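Side-chain contacts in peptide amidase (Stenotrophomonas maltophilia, PDB 1M22), which is a peptide amidase of the amidase signature family that probably hydrolyses amide bonds: residues 83-88 with 112-117; 212-217 with 222-227. All blocks are in the same frame, centred on the assembly; numbering follows the deposited sequence.

Interaction 1. Residues 83-88 with 112-117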
loop_
_atom_site.group_PDB
_atom_site.type_symbol
_atom_site.label_atom_id
_atom_site.label_comp_id
_atom_site.label_asym_id
_atom_site.label_seq_id
_atom_site.Cartn_x
_atom_site.Cartn_y
_atom_site.Cartn_z
ATOM N N LEU A 83 -5.944 -12.678 -5.103
ATOM C CA LEU A 83 -5.479 -11.476 -4.423
ATOM C C LEU A 83 -6.591 -10.761 -3.664
ATOM O O LEU A 83 -7.775 -11.067 -3.833
ATOM C CB LEU A 83 -4.830 -10.525 -5.437
ATOM C CG LEU A 83 -5.640 -10.053 -6.649
ATOM C CD1 LEU A 83 -6.674 -9.015 -6.226
ATOM C CD2 LEU A 83 -4.689 -9.455 -7.682
ATOM N N LEU A 84 -6.197 -9.817 -2.814
ATOM C CA LEU A 84 -7.137 -9.027 -2.018
ATOM C C LEU A 84 -6.989 -7.544 -2.347
ATOM O O LEU A 84 -5.905 -7.090 -2.720
ATOM C CB LEU A 84 -6.889 -9.263 -0.527
ATOM C CG LEU A 84 -7.335 -10.629 0.005
ATOM C CD1 LEU A 84 -6.620 -10.918 1.311
ATOM C CD2 LEU A 84 -8.847 -10.648 0.202
ATOM N N LEU A 85 -8.076 -6.793 -2.193
ATOM C CA LEU A 85 -8.097 -5.362 -2.498
ATOM C C LEU A 85 -8.529 -4.513 -1.312
ATOM O O LEU A 85 -9.544 -4.809 -0.681
ATOM C CB LEU A 85 -9.084 -5.089 -3.636
ATOM C CG LEU A 85 -8.924 -5.819 -4.967
ATOM C CD1 LEU A 85 -10.185 -5.635 -5.793
ATOM C CD2 LEU A 85 -7.705 -5.290 -5.705
ATOM N N LYS A 86 -7.778 -3.455 -1.014
ATOM C CA LYS A 86 -8.141 -2.546 0.073
ATOM C C LYS A 86 -9.573 -2.065 -0.203
ATOM O O LYS A 86 -9.924 -1.770 -1.350
ATOM C CB LYS A 86 -7.173 -1.364 0.097
ATOM C CG LYS A 86 -7.390 -0.374 1.230
ATOM C CD LYS A 86 -6.270 0.657 1.218
ATOM C CE LYS A 86 -6.387 1.677 2.337
ATOM N NZ LYS A 86 -5.240 2.629 2.313
ATOM N N ASP A 87 -10.391 -1.961 0.844
ATOM C CA ASP A 87 -11.783 -1.586 0.651
ATOM C C ASP A 87 -12.138 -0.154 0.280
ATOM O O ASP A 87 -13.250 0.307 0.554
ATOM C CB ASP A 87 -12.637 -2.046 1.836
ATOM C CG ASP A 87 -14.114 -2.132 1.481
ATOM O OD1 ASP A 87 -14.432 -2.580 0.355
ATOM O OD2 ASP A 87 -14.956 -1.762 2.323
ATOM N N ASN A 88 -11.195 0.561 -0.324
ATOM C CA ASN A 88 -11.505 1.888 -0.846
ATOM C C ASN A 88 -11.399 1.804 -2.377
ATOM O O ASN A 88 -11.586 2.794 -3.081
ATOM C CB ASN A 88 -10.587 2.989 -0.275
ATOM C CG ASN A 88 -9.111 2.734 -0.504
ATOM O OD1 ASN A 88 -8.703 1.665 -0.946
ATOM N ND2 ASN A 88 -8.295 3.733 -0.181
ATOM N N TYR A 112 -10.469 0.975 -12.521
ATOM C CA TYR A 112 -9.611 0.678 -13.661
ATOM C C TYR A 112 -8.558 -0.388 -13.357
ATOM O O TYR A 112 -8.406 -1.347 -14.112
ATOM C CB TYR A 112 -8.915 1.950 -14.154
ATOM C CG TYR A 112 -8.121 1.732 -15.423
ATOM C CD1 TYR A 112 -8.763 1.610 -16.653
ATOM C CD2 TYR A 112 -6.732 1.600 -15.390
ATOM C CE1 TYR A 112 -8.046 1.359 -17.818
ATOM C CE2 TYR A 112 -6.003 1.347 -16.552
ATOM C CZ TYR A 112 -6.671 1.227 -17.758
ATOM O OH TYR A 112 -5.970 0.959 -18.910
ATOM N N LEU A 113 -7.833 -0.239 -12.252
ATOM C CA LEU A 113 -6.794 -1.214 -11.938
ATOM C C LEU A 113 -7.359 -2.605 -11.670
ATOM O O LEU A 113 -6.672 -3.606 -11.877
ATOM C CB LEU A 113 -5.939 -0.734 -10.761
ATOM C CG LEU A 113 -6.513 -0.694 -9.348
ATOM C CD1 LEU A 113 -6.412 -2.072 -8.701
ATOM C CD2 LEU A 113 -5.718 0.307 -8.532
ATOM N N VAL A 114 -8.609 -2.675 -11.219
ATOM C CA VAL A 114 -9.233 -3.966 -10.961
ATOM C C VAL A 114 -9.579 -4.615 -12.301
ATOM O O VAL A 114 -9.447 -5.830 -12.464
ATOM C CB VAL A 114 -10.495 -3.816 -10.086
ATOM C CG1 VAL A 114 -11.220 -5.149 -9.968
ATOM C CG2 VAL A 114 -10.095 -3.319 -8.705
ATOM N N ARG A 115 -10.013 -3.806 -13.265
ATOM C CA ARG A 115 -10.321 -4.331 -14.588
ATOM C C ARG A 115 -9.025 -4.892 -15.174
ATOM O O ARG A 115 -9.022 -5.949 -15.803
ATOM C CB ARG A 115 -10.885 -3.232 -15.494
ATOM C CG ARG A 115 -12.214 -2.662 -15.007
ATOM C CD ARG A 115 -13.022 -2.031 -16.136
ATOM N NE ARG A 115 -12.416 -0.819 -16.681
ATOM C CZ ARG A 115 -12.415 0.362 -16.070
ATOM N NH1 ARG A 115 -12.989 0.500 -14.883
ATOM N NH2 ARG A 115 -11.850 1.411 -16.653
ATOM N N ARG A 116 -7.914 -4.193 -14.954
ATOM C CA ARG A 116 -6.636 -4.671 -15.464
ATOM C C ARG A 116 -6.229 -5.984 -14.796
ATOM O O ARG A 116 -5.742 -6.897 -15.462
ATOM C CB ARG A 116 -5.533 -3.632 -15.252
ATOM C CG ARG A 116 -5.661 -2.386 -16.117
ATOM C CD ARG A 116 -4.395 -1.545 -16.040
ATOM N NE ARG A 116 -3.256 -2.198 -16.683
ATOM C CZ ARG A 116 -3.100 -2.305 -17.998
ATOM N NH1 ARG A 116 -4.008 -1.803 -18.822
ATOM N NH2 ARG A 116 -2.031 -2.916 -18.494
ATOM N N LEU A 117 -6.428 -6.090 -13.485
ATOM C CA LEU A 117 -6.070 -7.314 -12.772
ATOM C C LEU A 117 -6.919 -8.491 -13.236
ATOM O O LEU A 117 -6.407 -9.592 -13.430
ATOM C CB LEU A 117 -6.230 -7.119 -11.263
ATOM C CG LEU A 117 -5.146 -6.270 -10.598
ATOM C CD1 LEU A 117 -5.569 -5.928 -9.184
ATOM C CD2 LEU A 117 -3.824 -7.023 -10.604
#

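Interaction 2. Residues 212-217 with 222-227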
loop_
_atom_site.group_PDB
_atom_site.type_symbol
_atom_site.label_atom_id
_atom_site.label_comp_id
_atom_site.label_asym_id
_atom_site.label_seq_id
_atom_site.Cartn_x
_atom_site.Cartn_y
_atom_site.Cartn_z
ATOM N N ASP A 212 -8.598 5.969 -10.759
ATOM C CA ASP A 212 -10.028 5.935 -11.028
ATOM C C ASP A 212 -10.683 4.769 -10.295
ATOM O O ASP A 212 -10.138 3.665 -10.225
ATOM C CB ASP A 212 -10.309 5.848 -12.530
ATOM C CG ASP A 212 -11.713 6.336 -12.881
ATOM O OD1 ASP A 212 -12.061 7.483 -12.517
ATOM O OD2 ASP A 212 -12.465 5.576 -13.517
ATOM N N GLY A 213 -11.851 5.028 -9.721
ATOM C CA GLY A 213 -12.558 3.987 -9.005
ATOM C C GLY A 213 -12.070 3.756 -7.590
ATOM O O GLY A 213 -12.364 2.720 -6.999
ATOM N N ILE A 214 -11.322 4.709 -7.043
ATOM C CA ILE A 214 -10.824 4.591 -5.677
ATOM C C ILE A 214 -11.342 5.754 -4.833
ATOM O O ILE A 214 -11.249 6.907 -5.252
ATOM C CB ILE A 214 -9.273 4.612 -5.630
ATOM C CG1 ILE A 214 -8.703 3.494 -6.509
ATOM C CG2 ILE A 214 -8.797 4.445 -4.189
ATOM C CD1 ILE A 214 -7.184 3.466 -6.561
ATOM N N ILE A 215 -11.905 5.453 -3.663
ATOM C CA ILE A 215 -12.386 6.504 -2.761
ATOM C C ILE A 215 -11.108 7.269 -2.449
ATOM O O ILE A 215 -10.148 6.716 -1.913
ATOM C CB ILE A 215 -13.016 5.915 -1.488
ATOM C CG1 ILE A 215 -14.260 5.113 -1.877
ATOM C CG2 ILE A 215 -13.379 7.032 -0.511
ATOM C CD1 ILE A 215 -14.987 4.474 -0.712
ATOM N N PRO A 216 -11.084 8.564 -2.767
ATOM C CA PRO A 216 -9.893 9.379 -2.544
ATOM C C PRO A 216 -9.688 10.167 -1.270
ATOM O O PRO A 216 -10.520 10.203 -0.364
ATOM C CB PRO A 216 -9.951 10.329 -3.722
ATOM C CG PRO A 216 -11.430 10.694 -3.708
ATOM C CD PRO A 216 -12.117 9.339 -3.483
ATOM N N ILE A 217 -8.515 10.786 -1.240
ATOM C CA ILE A 217 -8.146 11.738 -0.212
ATOM C C ILE A 217 -7.541 12.873 -1.035
ATOM O O ILE A 217 -8.113 13.951 -1.118
ATOM C CB ILE A 217 -7.078 11.259 0.799
ATOM C CG1 ILE A 217 -7.654 10.181 1.720
ATOM C CG2 ILE A 217 -6.638 12.454 1.657
ATOM C CD1 ILE A 217 -6.668 9.678 2.762
ATOM N N ASP A 222 -2.363 10.646 -3.823
ATOM C CA ASP A 222 -2.937 9.302 -3.838
ATOM C C ASP A 222 -2.420 8.357 -4.903
ATOM O O ASP A 222 -2.214 8.743 -6.048
ATOM C CB ASP A 222 -4.451 9.356 -4.064
ATOM C CG ASP A 222 -5.246 9.764 -2.838
ATOM O OD1 ASP A 222 -4.671 10.240 -1.839
ATOM O OD2 ASP A 222 -6.486 9.608 -2.901
ATOM N N THR A 223 -2.234 7.101 -4.520
ATOM C CA THR A 223 -1.891 6.069 -5.482
ATOM C C THR A 223 -2.035 4.689 -4.888
ATOM O O THR A 223 -1.777 4.471 -3.702
ATOM C CB THR A 223 -0.470 6.183 -6.071
ATOM O OG1 THR A 223 -0.308 5.170 -7.079
ATOM C CG2 THR A 223 0.589 5.988 -5.000
ATOM N N ALA A 224 -2.491 3.766 -5.719
ATOM C CA ALA A 224 -2.610 2.382 -5.313
ATOM C C ALA A 224 -1.216 1.797 -5.519
ATOM O O ALA A 224 -0.385 2.361 -6.243
ATOM C CB ALA A 224 -3.622 1.653 -6.184
ATOM N N GLY A 225 -0.954 0.669 -4.879
ATOM C CA GLY A 225 0.341 0.039 -5.019
ATOM C C GLY A 225 0.291 -1.378 -4.503
ATOM O O GLY A 225 -0.590 -1.725 -3.713
ATOM N N PRO A 226 1.231 -2.227 -4.926
ATOM C CA PRO A 226 1.261 -3.622 -4.486
ATOM C C PRO A 226 1.839 -3.844 -3.097
ATOM O O PRO A 226 2.683 -3.084 -2.620
ATOM C CB PRO A 226 2.110 -4.291 -5.557
ATOM C CG PRO A 226 3.122 -3.232 -5.862
ATOM C CD PRO A 226 2.283 -1.965 -5.925
ATOM N N MET A 227 1.356 -4.901 -2.459
ATOM C CA MET A 227 1.824 -5.327 -1.150
ATOM C C MET A 227 2.003 -6.832 -1.330
ATOM O O MET A 227 1.095 -7.535 -1.786
ATOM C CB MET A 227 0.796 -4.952 -0.086
ATOM C CG MET A 227 0.626 -3.430 -0.035
ATOM S SD MET A 227 -0.553 -2.760 1.146
ATOM C CE MET A 227 0.454 -2.649 2.635
HETATM O O HOH W 1 -7.222 6.964 -1.931
#

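Interaction 1. Residues 83-88 with 112-117
Leu83 and Leu85 reach helix 112-119 by different first torsions. In Leu83, CG sits between the backbone N and the carbonyl carbon (chi1 57°), whereas in Leu85 it lies beside the backbone N and anti to the carbonyl carbon (chi1 -56°). Both residues start out toward the helix, and each presents methyl groups to it. Leu83 uses one branch: its CD2 meets the fork of Leu117, 3.9 Å from both CD1 and CD2 of that residue, with the two side chains crossing at a slant. Leu85 divides its methyls between two helix residues. Its CD1 comes to 3.7 Å from Val114 CG2, while its CD2 passes alongside Leu117 with the two side chains running in opposite senses, CD2 to Leu117 CD1 being 4.1 Å. The CD1 of Leu117, three residues after Val114 on the helix, thus touches both strand leucines.

The axes of strand 83-86 and helix 112-117 come within 11.4 Å of each other and run antiparallel (176°). This is the first half of a beta-alpha-beta unit: strand 82-86 leads through a long connection to helix 112-119, which returns the chain to the neighbouring parallel strand 123-128. Leu84 lies on the other face of the strand, against Ala172 of helix 167-174. Lys86, two residues on, acts as a proton donor/acceptor in the active site, and its NZ hydrogen-bonds to Ser165, another catalytic residue.

No hydrogen bond or charge crosses from strand to helix. The fit rests on branched methyls buried from solvent, so shape and exclusion of water hold these elements together, while the polar chemistry of the catalytic lysine is kept apart from this greasy layer.

Interaction 2. Residues 212-217 with 222-227
A buried contact, polar at one end and apolar at the other, ties Ile214, Pro216 and Ile217 of the loop after strand 200-203 to Asp222 and Ala224, where the chain enters strand 223-228. At the polar end the Asp222 carboxylate accepts backbone N-H groups of the loop. Its OD2 accepts the N-H of Ile217 at 2.9 Å on the syn lone pair, the side facing the other oxygen, in a fairly straight bond of 157°. A water donates to the same OD2 and to Ile215 O, 2.9 Å from each, bridging carboxylate and loop. Pro216 lies against this oxygen, its CA 3.4 Å and its ring atom CB 3.6 Å from Asp222 OD2. The second oxygen, OD1, is taken by Thr186 OG1 and Ser218 N, so both oxygens are gripped and the carboxylate plane is fixed; such a set of donors would tend to keep the group ionised. Farther along, the apolar end is a single touch, Ile214 CD1 on Ala224 CB at 4.0 Å.

The Ile217 side chain comes within about 6 Å of those of Ser165 and Ser189, both active-site residues, so this loop borders the catalytic centre. Around the contact, Leu113 of helix 112-119 packs on Ile214, Tyr337 of helix 319-340 packs on Ile215 and Pro216, and strand 180-185 pairs with strand 223-228 through Glu185 and Thr223.

In the fold
Both interactions are buried and reach the same large mixed sheet, their centres about 9 Å apart. Interaction 1 seats a helix on a strand through hydrocarbon alone; interaction 2, made by a loop that runs beside the active site, adds to its apolar touch a carboxylate and a bridging water. They also touch directly. Asn88 O, just past strand 82-86, probably accepts a hydrogen bond from Ile215 N at 2.7 Å, and Leu113 CD2 comes to 3.4 Å from Ala224 CB. Helix 112-119 thus packs on strand 82-86 with one set of residues and on the 223-228 region with another, its Leu113 bridging the two contacts.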